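Long-range contacts in MccF (Escherichia coli, PDB 4IIY), which confers self-immunity to microcin C7, probably acting as a serine hydrolase of the peptidase S66 family: residues S51-T56 with S115-D120; S79-G84 with R97-N102; D120-L125 with T147-A152; I142-T147 with G165-P170. The protein carries 1 engineered substitution. All blocks are in the same frame, centred on the assembly; numbering follows the deposited sequence. Where two conformers were deposited one is given.

Interaction 1 of 4, residues S51-T56 with S115-D120. With 1EI (5'-O-(L-alpha-glutamylsulfamoyl)inosine), chain K.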
loop_
_atom_site.group_PDB
_atom_site.type_symbol
_atom_site.label_atom_id
_atom_site.label_comp_id
_atom_site.label_asym_id
_atom_site.label_seq_id
_atom_site.Cartn_x
_atom_site.Cartn_y
_atom_site.Cartn_z
ATOM N N SER B 51 18.706 4.042 -2.487
ATOM C CA SER B 51 17.575 4.357 -3.358
ATOM C C SER B 51 16.381 4.948 -2.616
ATOM O O SER B 51 15.399 5.349 -3.249
ATOM C CB SER B 51 17.131 3.133 -4.165
ATOM O OG SER B 51 16.712 2.055 -3.333
ATOM N N SER B 52 16.459 5.031 -1.290
ATOM C CA SER B 52 15.366 5.612 -0.514
ATOM C C SER B 52 15.878 6.327 0.743
ATOM O O SER B 52 16.358 7.464 0.650
ATOM C CB SER B 52 14.308 4.549 -0.190
ATOM O OG SER B 52 13.120 5.139 0.310
ATOM N N ALA B 53 15.792 5.700 1.911
ATOM C CA ALA B 53 16.164 6.383 3.154
ATOM C C ALA B 53 17.662 6.666 3.232
ATOM O O ALA B 53 18.469 5.824 2.835
ATOM C CB ALA B 53 15.725 5.572 4.366
ATOM N N PRO B 54 18.042 7.841 3.768
ATOM C CA PRO B 54 19.457 8.236 3.794
ATOM C C PRO B 54 20.211 7.689 5.010
ATOM O O PRO B 54 20.813 8.461 5.773
ATOM C CB PRO B 54 19.373 9.759 3.871
ATOM C CG PRO B 54 18.143 10.000 4.693
ATOM C CD PRO B 54 17.161 8.943 4.203
ATOM N N ALA B 55 20.217 6.373 5.180
ATOM C CA ALA B 55 20.748 5.789 6.403
ATOM C C ALA B 55 22.267 5.834 6.527
ATOM O O ALA B 55 22.782 5.605 7.618
ATOM C CB ALA B 55 20.207 4.360 6.628
ATOM N N THR B 56 22.998 6.127 5.456
ATOM C CA THR B 56 24.432 6.354 5.626
ATOM C C THR B 56 24.686 7.568 6.515
ATOM O O THR B 56 25.769 7.691 7.096
ATOM C CB THR B 56 25.202 6.502 4.298
ATOM O OG1 THR B 56 24.750 7.660 3.580
ATOM C CG2 THR B 56 25.066 5.244 3.439
ATOM N N SER B 115 22.172 -2.664 -1.988
ATOM C CA SER B 115 21.443 -1.606 -1.319
ATOM C C SER B 115 22.055 -1.285 0.035
ATOM O O SER B 115 22.462 -2.198 0.750
ATOM C CB SER B 115 19.999 -2.063 -1.132
ATOM O OG SER B 115 19.256 -1.131 -0.382
ATOM N N THR B 116 22.109 -0.009 0.408
ATOM C CA THR B 116 22.479 0.323 1.785
ATOM C C THR B 116 21.343 0.010 2.776
ATOM O O THR B 116 21.586 -0.519 3.871
ATOM C CB THR B 116 22.876 1.795 1.950
ATOM O OG1 THR B 116 21.786 2.624 1.528
ATOM C CG2 THR B 116 24.137 2.126 1.143
ATOM N N ILE B 117 20.115 0.351 2.376
ATOM C CA ILE B 117 18.907 0.186 3.179
ATOM C C ILE B 117 17.717 0.506 2.279
ATOM O O ILE B 117 17.880 1.088 1.203
ATOM C CB ILE B 117 18.911 1.131 4.408
ATOM C CG1 ILE B 117 17.938 0.655 5.494
ATOM C CG2 ILE B 117 18.620 2.576 3.991
ATOM C CD1 ILE B 117 18.247 1.236 6.878
ATOM N N GLY B 118 16.525 0.143 2.726
ATOM C CA GLY B 118 15.303 0.447 2.004
ATOM C C GLY B 118 14.695 1.784 2.381
ATOM O O GLY B 118 15.384 2.809 2.388
ATOM N N GLY B 119 13.398 1.769 2.671
ATOM C CA GLY B 119 12.648 2.975 2.952
ATOM C C GLY B 119 11.246 2.849 2.381
ATOM O O GLY B 119 10.465 2.002 2.816
ATOM N N ASP B 120 10.936 3.676 1.385
ATOM C CA ASP B 120 9.593 3.762 0.812
ATOM C C ASP B 120 9.588 4.083 -0.684
ATOM O O ASP B 120 8.543 3.946 -1.326
ATOM C CB ASP B 120 8.790 4.866 1.507
ATOM C CG ASP B 120 8.452 4.536 2.933
ATOM O OD1 ASP B 120 7.447 3.829 3.158
ATOM O OD2 ASP B 120 9.179 4.998 3.831
HETATM O O6 1EI K . 15.891 3.093 14.403
HETATM C C6 1EI K . 15.812 1.866 14.178
HETATM N N1 1EI K . 15.832 0.965 15.182
HETATM C C2 1EI K . 15.751 -0.357 14.955
HETATM N N3 1EI K . 15.650 -0.887 13.724
HETATM C C5 1EI K . 15.700 1.363 12.797
HETATM C C4 1EI K . 15.621 -0.087 12.638
HETATM N N7 1EI K . 15.657 1.892 11.557
HETATM C C8 1EI K . 15.554 0.868 10.677
HETATM N N9 1EI K . 15.532 -0.304 11.331
HETATM C "C1'" 1EI K . 15.418 -1.640 10.724
HETATM O "O4'" 1EI K . 16.019 -1.693 9.439
HETATM C "C2'" 1EI K . 13.950 -1.944 10.508
HETATM O "O2'" 1EI K . 13.416 -2.613 11.650
HETATM C "C3'" 1EI K . 13.958 -2.832 9.283
HETATM O "O3'" 1EI K . 13.789 -4.191 9.679
HETATM C "C4'" 1EI K . 15.338 -2.681 8.669
HETATM C "C5'" 1EI K . 15.267 -2.274 7.202
HETATM O "O5'" 1EI K . 14.643 -0.994 7.059
HETATM S SBF 1EI K . 14.136 -0.581 5.671
HETATM O OAE 1EI K . 14.237 0.857 5.553
HETATM O OAF 1EI K . 14.967 -1.265 4.716
HETATM N NAQ 1EI K . 12.674 -1.082 5.576
HETATM C C 1EI K . 11.881 -1.058 4.484
HETATM O O 1EI K . 12.165 -0.653 3.363
HETATM C CA 1EI K . 10.504 -1.632 4.662
HETATM N N 1EI K . 10.268 -1.989 6.050
HETATM C CB 1EI K . 9.462 -0.640 4.155
HETATM C CG 1EI K . 8.304 -1.359 3.469
HETATM C CD 1EI K . 7.332 -1.898 4.494
HETATM O OE1 1EI K . 7.711 -2.031 5.676
HETATM O OE2 1EI K . 6.184 -2.187 4.114
HETATM O O HOH W 1 18.821 1.323 -1.515
HETATM O O HOH W 2 18.289 4.005 0.692
#
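Ser-52 OG lies against Gly-119 where no side chain would fit: a beta carbon on that glycine would collide with the hydroxyl and with Ala-53 N, and its phi of 144° is one that glycine tolerates far better than other residues. The two loops follow the neighbouring parallel strands 45-49 and 110-115 and bring Gly-119 N to the ligand. Gly-119 N donates to the glutamyl carbonyl O of 1EI at 2.8 Å, and Asp-146 N reaches the same oxygen, an arrangement consistent with an oxyanion hole. Gly-118 N bonds the sulfamoyl oxygen OAF at 2.9 Å. Behind this glycine pair, Ser-52 OG accepts from Asp-120 N at 2.8 Å, nearly straight at 172°, and also from Asn-121 N. Its chi1 of -168° carries OG away from the backbone N of Ser-52 and toward these amides. In return, Ala-53 N donates to Gly-118 O at 3.0 Å. Two waters donate to Ile-117 O, one accepting from Ser-51 N and the other from Ser-52 N. The Ile-117 side chain makes apolar packing: Ala-55 CB rests against its two branches, Ile-117 CG2 at 3.6 Å and CD1 at 3.7 Å.

Interaction 2 of 4, residues S79-G84 with R97-N102; sequences SGKLTG and RAQEFN
Glu-100 reaches from helix 94-105 to Lys-81 and Leu-82, the two central residues of a type I beta turn running from Gly-80 to Thr-83. Its CB packs 3.9 Å from Lys-81 CG, the two side chains sliding past each other in opposite directions. With CG anti to the backbone N (chi1 -177°) and the chain extended beyond it, the residue points into the turn: CG lies 3.6 Å from Lys-81 N, and CD rests 3.7 Å from Leu-82 CB. At the tip, OE2 accepts from Leu-82 N at 2.9 Å, met from above the carboxylate plane (55° out of it), and takes a further hydrogen from a water that also donates to Thr-83 OG1. Glu-100 OE1 lies 3.8 Å from Leu-82 CD1. This second oxygen is bonded to Ser-50 N. That same Leu-82 CD1 packs on Arg-97 CG at 3.5 Å, while the arginine's guanidinium forms a salt bridge with Glu-280 of the second subunit. An alanine at Glu-100 would probably leave the amides of Leu-82 and Ser-50 without the carboxylate that accepts from both, and cost the turn this tie to helix 94-105. Two backbone N-H groups and a water thus grip a buried carboxylate, which is likely to favour its ionised form.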
loop_
_atom_site.group_PDB
_atom_site.type_symbol
_atom_site.label_atom_id
_atom_site.label_comp_id
_atom_site.label_asym_id
_atom_site.label_seq_id
_atom_site.Cartn_x
_atom_site.Cartn_y
_atom_site.Cartn_z
ATOM N N SER B 79 31.530 3.467 -2.869
ATOM C CA SER B 79 30.419 4.212 -2.300
ATOM C C SER B 79 29.630 4.943 -3.381
ATOM O O SER B 79 30.192 5.712 -4.153
ATOM C CB SER B 79 30.965 5.218 -1.288
ATOM O OG SER B 79 29.928 5.955 -0.677
ATOM N N GLY B 80 28.322 4.716 -3.428
ATOM C CA GLY B 80 27.476 5.442 -4.360
ATOM C C GLY B 80 27.530 6.938 -4.103
ATOM O O GLY B 80 27.821 7.380 -2.993
ATOM N N LYS B 81 27.237 7.728 -5.129
ATOM C CA LYS B 81 27.412 9.180 -5.045
ATOM C C LYS B 81 26.490 9.898 -4.044
ATOM O O LYS B 81 26.732 11.061 -3.719
ATOM C CB LYS B 81 27.284 9.817 -6.430
ATOM C CG LYS B 81 25.868 9.769 -6.981
ATOM C CD LYS B 81 25.814 10.097 -8.465
ATOM C CE LYS B 81 25.868 11.587 -8.723
ATOM N NZ LYS B 81 25.189 11.919 -10.010
ATOM N N LEU B 82 25.449 9.232 -3.537
ATOM C CA LEU B 82 24.572 9.864 -2.538
ATOM C C LEU B 82 24.950 9.506 -1.097
ATOM O O LEU B 82 24.280 9.914 -0.145
ATOM C CB LEU B 82 23.098 9.533 -2.803
ATOM C CG LEU B 82 22.568 10.047 -4.140
ATOM C CD1 LEU B 82 21.107 9.653 -4.327
ATOM C CD2 LEU B 82 22.725 11.556 -4.266
ATOM N N THR B 83 26.022 8.743 -0.935
ATOM C CA THR B 83 26.493 8.420 0.405
ATOM C C THR B 83 26.802 9.703 1.169
ATOM O O THR B 83 27.470 10.605 0.656
ATOM C CB THR B 83 27.726 7.518 0.343
ATOM O OG1 THR B 83 27.373 6.313 -0.349
ATOM C CG2 THR B 83 28.232 7.167 1.733
ATOM N N GLY B 84 26.293 9.803 2.391
ATOM C CA GLY B 84 26.551 10.974 3.212
ATOM C C GLY B 84 25.654 12.171 2.939
ATOM O O GLY B 84 25.844 13.236 3.532
ATOM N N ARG B 97 18.751 9.732 -7.452
ATOM C CA ARG B 97 18.827 8.349 -6.997
ATOM C C ARG B 97 18.967 7.383 -8.170
ATOM O O ARG B 97 19.729 6.411 -8.105
ATOM C CB ARG B 97 17.635 8.013 -6.100
ATOM C CG ARG B 97 17.739 8.669 -4.723
ATOM C CD ARG B 97 16.511 8.396 -3.878
ATOM N NE ARG B 97 15.382 9.232 -4.276
ATOM C CZ ARG B 97 14.119 8.820 -4.353
ATOM N NH1 ARG B 97 13.793 7.557 -4.085
ATOM N NH2 ARG B 97 13.179 9.682 -4.707
ATOM N N ALA B 98 18.255 7.648 -9.260
ATOM C CA ALA B 98 18.413 6.808 -10.445
ATOM C C ALA B 98 19.836 6.905 -10.992
ATOM O O ALA B 98 20.433 5.903 -11.368
ATOM C CB ALA B 98 17.397 7.181 -11.511
ATOM N N GLN B 99 20.375 8.122 -11.010
ATOM C CA GLN B 99 21.748 8.334 -11.469
ATOM C C GLN B 99 22.748 7.576 -10.599
ATOM O O GLN B 99 23.705 6.985 -11.106
ATOM C CB GLN B 99 22.095 9.826 -11.425
ATOM C CG GLN B 99 21.314 10.719 -12.380
ATOM C CD GLN B 99 21.370 12.199 -11.996
ATOM O OE1 GLN B 99 22.219 12.627 -11.205
ATOM N NE2 GLN B 99 20.458 12.986 -12.556
ATOM N N GLU B 100 22.554 7.618 -9.283
ATOM C CA GLU B 100 23.470 6.936 -8.375
ATOM C C GLU B 100 23.558 5.453 -8.739
ATOM O O GLU B 100 24.639 4.869 -8.797
ATOM C CB GLU B 100 23.012 7.072 -6.924
ATOM C CG GLU B 100 24.011 6.412 -5.964
ATOM C CD GLU B 100 23.568 6.336 -4.514
ATOM O OE1 GLU B 100 22.383 6.030 -4.246
ATOM O OE2 GLU B 100 24.434 6.558 -3.640
ATOM N N PHE B 101 22.399 4.846 -8.972
ATOM C CA PHE B 101 22.339 3.430 -9.310
ATOM C C PHE B 101 22.974 3.167 -10.680
ATOM O O PHE B 101 23.790 2.257 -10.840
ATOM C CB PHE B 101 20.883 2.939 -9.289
ATOM C CG PHE B 101 20.735 1.460 -9.511
ATOM C CD1 PHE B 101 20.674 0.932 -10.795
ATOM C CD2 PHE B 101 20.654 0.588 -8.430
ATOM C CE1 PHE B 101 20.540 -0.444 -10.996
ATOM C CE2 PHE B 101 20.518 -0.782 -8.622
ATOM C CZ PHE B 101 20.458 -1.295 -9.905
ATOM N N ASN B 102 22.597 3.972 -11.671
ATOM C CA ASN B 102 23.117 3.776 -13.019
ATOM C C ASN B 102 24.643 3.857 -13.052
ATOM O O ASN B 102 25.300 3.097 -13.768
ATOM C CB ASN B 102 22.509 4.783 -14.001
ATOM C CG ASN B 102 21.045 4.499 -14.315
ATOM O OD1 ASN B 102 20.578 3.374 -14.193
ATOM N ND2 ASN B 102 20.321 5.529 -14.728
HETATM O O HOH W 3 26.953 6.307 -7.665
HETATM O O HOH W 4 24.567 5.566 -1.065
#

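Interaction 3 of 4, residues D120-L125 with T147-A152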
loop_
_atom_site.group_PDB
_atom_site.type_symbol
_atom_site.label_atom_id
_atom_site.label_comp_id
_atom_site.label_asym_id
_atom_site.label_seq_id
_atom_site.Cartn_x
_atom_site.Cartn_y
_atom_site.Cartn_z
ATOM N N ASP B 120 10.936 3.676 1.385
ATOM C CA ASP B 120 9.593 3.762 0.812
ATOM C C ASP B 120 9.588 4.083 -0.684
ATOM O O ASP B 120 8.543 3.946 -1.326
ATOM C CB ASP B 120 8.790 4.866 1.507
ATOM C CG ASP B 120 8.452 4.536 2.933
ATOM O OD1 ASP B 120 7.447 3.829 3.158
ATOM O OD2 ASP B 120 9.179 4.998 3.831
ATOM N N ASN B 121 10.714 4.537 -1.233
ATOM C CA ASN B 121 10.674 5.356 -2.447
ATOM C C ASN B 121 11.434 4.846 -3.662
ATOM O O ASN B 121 11.574 5.576 -4.649
ATOM C CB ASN B 121 11.084 6.799 -2.105
ATOM C CG ASN B 121 10.139 7.427 -1.121
ATOM O OD1 ASN B 121 10.526 7.822 -0.033
ATOM N ND2 ASN B 121 8.861 7.472 -1.480
ATOM N N SER B 122 11.920 3.615 -3.633
ATOM C CA SER B 122 12.694 3.159 -4.779
ATOM C C SER B 122 11.843 2.970 -6.033
ATOM O O SER B 122 12.376 3.074 -7.141
ATOM C CB SER B 122 13.525 1.916 -4.470
ATOM O OG SER B 122 12.734 0.750 -4.431
ATOM N N ASN B 123 10.535 2.747 -5.882
ATOM C CA ASN B 123 9.690 2.632 -7.077
ATOM C C ASN B 123 9.768 3.868 -7.979
ATOM O O ASN B 123 9.603 3.757 -9.195
ATOM C CB ASN B 123 8.231 2.236 -6.763
ATOM C CG ASN B 123 7.441 3.333 -6.050
ATOM O OD1 ASN B 123 7.979 4.077 -5.224
ATOM N ND2 ASN B 123 6.144 3.428 -6.360
ATOM N N SER B 124 10.029 5.035 -7.394
ATOM C CA SER B 124 10.135 6.262 -8.188
ATOM C C SER B 124 11.209 6.180 -9.267
ATOM O O SER B 124 11.120 6.869 -10.286
ATOM C CB SER B 124 10.462 7.460 -7.306
ATOM O OG SER B 124 9.401 7.787 -6.437
ATOM N N LEU B 125 12.249 5.391 -9.019
ATOM C CA LEU B 125 13.415 5.356 -9.898
ATOM C C LEU B 125 13.170 4.618 -11.197
ATOM O O LEU B 125 13.932 4.793 -12.149
ATOM C CB LEU B 125 14.595 4.668 -9.206
ATOM C CG LEU B 125 15.440 5.437 -8.195
ATOM C CD1 LEU B 125 14.607 5.970 -7.037
ATOM C CD2 LEU B 125 16.570 4.550 -7.703
ATOM N N THR B 147 13.516 -2.081 -1.506
ATOM C CA THR B 147 14.304 -2.309 -2.714
ATOM C C THR B 147 13.702 -3.389 -3.623
ATOM O O THR B 147 14.094 -3.524 -4.785
ATOM C CB THR B 147 15.759 -2.611 -2.343
ATOM O OG1 THR B 147 16.141 -1.745 -1.266
ATOM C CG2 THR B 147 16.681 -2.357 -3.528
ATOM N N THR B 148 12.730 -4.137 -3.104
ATOM C CA THR B 148 11.904 -5.002 -3.933
ATOM C C THR B 148 11.453 -4.327 -5.227
ATOM O O THR B 148 11.395 -4.960 -6.278
ATOM C CB THR B 148 10.638 -5.427 -3.158
ATOM O OG1 THR B 148 11.003 -6.216 -2.020
ATOM C CG2 THR B 148 9.684 -6.242 -4.029
ATOM N N ALA B 149 11.103 -3.047 -5.162
ATOM C CA ALA B 149 10.628 -2.380 -6.375
ATOM C C ALA B 149 11.675 -2.455 -7.491
ATOM O O ALA B 149 11.336 -2.672 -8.661
ATOM C CB ALA B 149 10.242 -0.937 -6.086
ATOM N N LEU B 150 12.943 -2.280 -7.132
ATOM C CA LEU B 150 14.041 -2.382 -8.092
ATOM C C LEU B 150 14.339 -3.819 -8.495
ATOM O O LEU B 150 14.563 -4.102 -9.671
ATOM C CB LEU B 150 15.320 -1.752 -7.547
ATOM C CG LEU B 150 15.218 -0.314 -7.067
ATOM C CD1 LEU B 150 16.610 0.203 -6.760
ATOM C CD2 LEU B 150 14.527 0.575 -8.107
ATOM N N LEU B 151 14.353 -4.738 -7.535
ATOM C CA LEU B 151 14.656 -6.134 -7.844
ATOM C C LEU B 151 13.626 -6.695 -8.810
ATOM O O LEU B 151 13.975 -7.336 -9.811
ATOM C CB LEU B 151 14.671 -6.975 -6.570
ATOM C CG LEU B 151 15.681 -6.567 -5.493
ATOM C CD1 LEU B 151 15.448 -7.361 -4.221
ATOM C CD2 LEU B 151 17.122 -6.739 -5.970
ATOM N N ALA B 152 12.354 -6.457 -8.502
ATOM C CA ALA B 152 11.268 -6.953 -9.340
ATOM C C ALA B 152 11.200 -6.193 -10.668
ATOM O O ALA B 152 10.995 -6.796 -11.727
ATOM C CB ALA B 152 9.946 -6.863 -8.595
#
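Leu-150 meets Ser-122 because chi1 -54° sets its CG anti to the carbonyl carbon, and chi2 -172° then directs CD2 at the loop; Ser-122, at chi1 76° in one of its two conformers, turns OG toward helix 148-158. Leu-150 CD2 stops 3.4 Å from Ser-122 O and 4.2 Å from Leu-125 CB. Leu-150 CG lies alongside Ser-122 CB at 3.8 Å. One residue earlier, Ala-149 CB fits between the loop residues: it is 3.7 Å from Asn-123 N and 3.8 Å from Asn-123 CB. Ser-122 OG comes within 3.4 Å of Ala-149 CB, although the serine's other conformer makes this approach less certain. With an alanine in place of Leu-150, a gap would probably open beside Ser-122 CB and Leu-125 CB, and the loop would lose the leucine branch that packs on it. The contact joins the loop after strand 110-115 to the helix just behind the predicted nucleophile position. No hydrogen bond crosses between the segments; polar anchoring comes from elsewhere, with Ser-122 N bonded to Asp-146 OD2 and Asn-123 ND2 to Gly-251 O and to Arg-281 O of the second subunit. The chemistry here is therefore close-fitting van der Waals packing.

Interaction 4 of 4, residues I142-T147 with G165-P170. Engineered in segment 142-147: Ala-145 (natural residue Ser). With 1EI (5'-O-(L-alpha-glutamylsulfamoyl)inosine), chain K.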
loop_
_atom_site.group_PDB
_atom_site.type_symbol
_atom_site.label_atom_id
_atom_site.label_comp_id
_atom_site.label_asym_id
_atom_site.label_seq_id
_atom_site.Cartn_x
_atom_site.Cartn_y
_atom_site.Cartn_z
ATOM N N ILE B 142 21.405 -6.839 -5.218
ATOM C CA ILE B 142 20.939 -7.442 -3.975
ATOM C C ILE B 142 20.456 -6.403 -2.961
ATOM O O ILE B 142 21.035 -5.318 -2.818
ATOM C CB ILE B 142 22.033 -8.372 -3.374
ATOM C CG1 ILE B 142 21.490 -9.218 -2.214
ATOM C CG2 ILE B 142 23.275 -7.570 -2.968
ATOM C CD1 ILE B 142 22.386 -10.401 -1.889
ATOM N N GLY B 143 19.361 -6.746 -2.290
ATOM C CA GLY B 143 18.801 -5.948 -1.212
ATOM C C GLY B 143 17.453 -6.536 -0.848
ATOM O O GLY B 143 17.126 -7.650 -1.262
ATOM N N TYR B 144 16.662 -5.803 -0.078
ATOM C CA TYR B 144 15.359 -6.318 0.336
ATOM C C TYR B 144 14.420 -5.173 0.691
ATOM O O TYR B 144 14.749 -4.004 0.474
ATOM C CB TYR B 144 15.502 -7.371 1.459
ATOM C CG TYR B 144 15.880 -6.850 2.832
ATOM C CD1 TYR B 144 14.923 -6.746 3.831
ATOM C CD2 TYR B 144 17.194 -6.497 3.144
ATOM C CE1 TYR B 144 15.252 -6.288 5.100
ATOM C CE2 TYR B 144 17.529 -6.052 4.407
ATOM C CZ TYR B 144 16.557 -5.939 5.371
ATOM O OH TYR B 144 16.932 -5.472 6.613
ATOM N N ALA B 145 13.246 -5.500 1.213
ATOM C CA ALA B 145 12.346 -4.486 1.744
ATOM C C ALA B 145 11.908 -3.560 0.612
ATOM O O ALA B 145 11.501 -4.041 -0.444
ATOM C CB ALA B 145 13.005 -3.727 2.884
ATOM N N ASP B 146 11.967 -2.248 0.802
ATOM C CA ASP B 146 11.565 -1.333 -0.271
ATOM C C ASP B 146 12.290 -1.579 -1.590
ATOM O O ASP B 146 11.762 -1.286 -2.681
ATOM C CB ASP B 146 11.794 0.120 0.147
ATOM C CG ASP B 146 11.379 1.086 -0.931
ATOM O OD1 ASP B 146 10.163 1.227 -1.150
ATOM O OD2 ASP B 146 12.271 1.670 -1.587
ATOM N N THR B 147 13.516 -2.081 -1.506
ATOM C CA THR B 147 14.304 -2.309 -2.714
ATOM C C THR B 147 13.702 -3.389 -3.623
ATOM O O THR B 147 14.094 -3.524 -4.785
ATOM C CB THR B 147 15.759 -2.611 -2.343
ATOM O OG1 THR B 147 16.141 -1.745 -1.266
ATOM C CG2 THR B 147 16.681 -2.357 -3.528
ATOM N N GLY B 165 18.070 -10.341 -0.435
ATOM C CA GLY B 165 19.130 -10.650 0.500
ATOM C C GLY B 165 19.670 -9.401 1.152
ATOM O O GLY B 165 19.048 -8.338 1.086
ATOM N N PRO B 166 20.839 -9.524 1.794
ATOM C CA PRO B 166 21.384 -8.452 2.628
ATOM C C PRO B 166 21.483 -7.075 1.988
ATOM O O PRO B 166 21.887 -6.928 0.830
ATOM C CB PRO B 166 22.800 -8.947 2.943
ATOM C CG PRO B 166 22.683 -10.423 2.943
ATOM C CD PRO B 166 21.576 -10.787 1.980
ATOM N N ALA B 167 21.123 -6.075 2.788
ATOM C CA ALA B 167 21.460 -4.678 2.553
ATOM C C ALA B 167 22.554 -4.301 3.550
ATOM O O ALA B 167 22.580 -4.787 4.686
ATOM C CB ALA B 167 20.232 -3.788 2.718
ATOM N N LEU B 168 23.461 -3.434 3.131
ATOM C CA LEU B 168 24.677 -3.183 3.882
ATOM C C LEU B 168 24.429 -2.799 5.340
ATOM O O LEU B 168 25.032 -3.380 6.253
ATOM C CB LEU B 168 25.487 -2.113 3.160
ATOM C CG LEU B 168 26.779 -1.637 3.830
ATOM C CD1 LEU B 168 27.767 -2.765 3.983
ATOM C CD2 LEU B 168 27.377 -0.470 3.039
ATOM N N ILE B 169 23.543 -1.838 5.552
ATOM C CA ILE B 169 23.345 -1.278 6.884
ATOM C C ILE B 169 22.563 -2.211 7.825
ATOM O O ILE B 169 23.089 -2.629 8.860
ATOM C CB ILE B 169 22.778 0.168 6.816
ATOM C CG1 ILE B 169 23.762 1.078 6.067
ATOM C CG2 ILE B 169 22.470 0.695 8.213
ATOM C CD1 ILE B 169 23.254 2.496 5.844
ATOM N N PRO B 170 21.318 -2.574 7.481
ATOM C CA PRO B 170 20.599 -3.433 8.429
ATOM C C PRO B 170 21.214 -4.825 8.528
ATOM O O PRO B 170 21.251 -5.398 9.612
ATOM C CB PRO B 170 19.180 -3.505 7.842
ATOM C CG PRO B 170 19.354 -3.216 6.388
ATOM C CD PRO B 170 20.491 -2.219 6.316
HETATM O O6 1EI K . 15.891 3.093 14.403
HETATM C C6 1EI K . 15.812 1.866 14.178
HETATM N N1 1EI K . 15.832 0.965 15.182
HETATM C C2 1EI K . 15.751 -0.357 14.955
HETATM N N3 1EI K . 15.650 -0.887 13.724
HETATM C C5 1EI K . 15.700 1.363 12.797
HETATM C C4 1EI K . 15.621 -0.087 12.638
HETATM N N7 1EI K . 15.657 1.892 11.557
HETATM C C8 1EI K . 15.554 0.868 10.677
HETATM N N9 1EI K . 15.532 -0.304 11.331
HETATM C "C1'" 1EI K . 15.418 -1.640 10.724
HETATM O "O4'" 1EI K . 16.019 -1.693 9.439
HETATM C "C2'" 1EI K . 13.950 -1.944 10.508
HETATM O "O2'" 1EI K . 13.416 -2.613 11.650
HETATM C "C3'" 1EI K . 13.958 -2.832 9.283
HETATM O "O3'" 1EI K . 13.789 -4.191 9.679
HETATM C "C4'" 1EI K . 15.338 -2.681 8.669
HETATM C "C5'" 1EI K . 15.267 -2.274 7.202
HETATM O "O5'" 1EI K . 14.643 -0.994 7.059
HETATM S SBF 1EI K . 14.136 -0.581 5.671
HETATM O OAE 1EI K . 14.237 0.857 5.553
HETATM O OAF 1EI K . 14.967 -1.265 4.716
HETATM N NAQ 1EI K . 12.674 -1.082 5.576
HETATM C C 1EI K . 11.881 -1.058 4.484
HETATM O O 1EI K . 12.165 -0.653 3.363
HETATM C CA 1EI K . 10.504 -1.632 4.662
HETATM N N 1EI K . 10.268 -1.989 6.050
HETATM C CB 1EI K . 9.462 -0.640 4.155
HETATM C CG 1EI K . 8.304 -1.359 3.469
HETATM C CD 1EI K . 7.332 -1.898 4.494
HETATM O OE1 1EI K . 7.711 -2.031 5.676
HETATM O OE2 1EI K . 6.184 -2.187 4.114
#
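Gly-143 and Gly-165 supply the one hydrogen bond between the segments, where the neighbouring parallel strands 140-143 and 162-164 end: Gly-165 N donates to Gly-143 O at 3.0 Å, straight at the hydrogen (168°) but 47° out of the carbonyl plane. Van der Waals packing makes up most of the rest. Its apolar pairs are Ile-142 CD1 with Pro-166 CD at 4.0 Å, and Tyr-144 CE2 with Ala-167 CB at 3.9 Å and with Pro-170 CG. A beta carbon on Gly-165 would collide with Ile-142 CD1. Elsewhere on the tyrosine, Tyr-144 CD2 is 3.3 Å from Gly-165 O, and Tyr-144 OH comes to 3.2 Å from Pro-170 CB. Ala-167 N sits in plane at the ring's edge, and the ring makes a T-shaped stack with that of His-338, a predicted charge-relay residue. Ligand contacts form the third group. Ala-145, engineered from the natural serine at the predicted nucleophile position, has a positive phi (64°) and follows strand 140-143 in the manner of a nucleophile elbow; Ala-145 CB is 3.2 Å from 1EI O. The contact buries Pro-166 O without a polar partner, with Ile-142 CG1 3.8 Å from Pro-166 O, which is likely to carry a small energetic cost.

Strands 76-79, 45-49, 110-115, 140-143 and 162-164, adjacent and parallel in that order within one six-stranded sheet, lead into the loops and helices that carry these contacts. Along the chain, interaction 2 falls between the two segments of interaction 1; interactions 3 and 4 follow, their segments alternating and sharing Thr-147. Centres of interactions 1 and 4 are 9 Å apart, and both touch 1EI, so together they bring the glycine loop and the predicted nucleophile position to one ligand. Interaction 3 touches both, its centre 10 Å from that of interaction 1, with which it shares Asp-120, and 11 Å from that of interaction 4. Interaction 2 lies farther out, yet Arg-97 NH1 ties it to Ser-51 O and Asn-121 O.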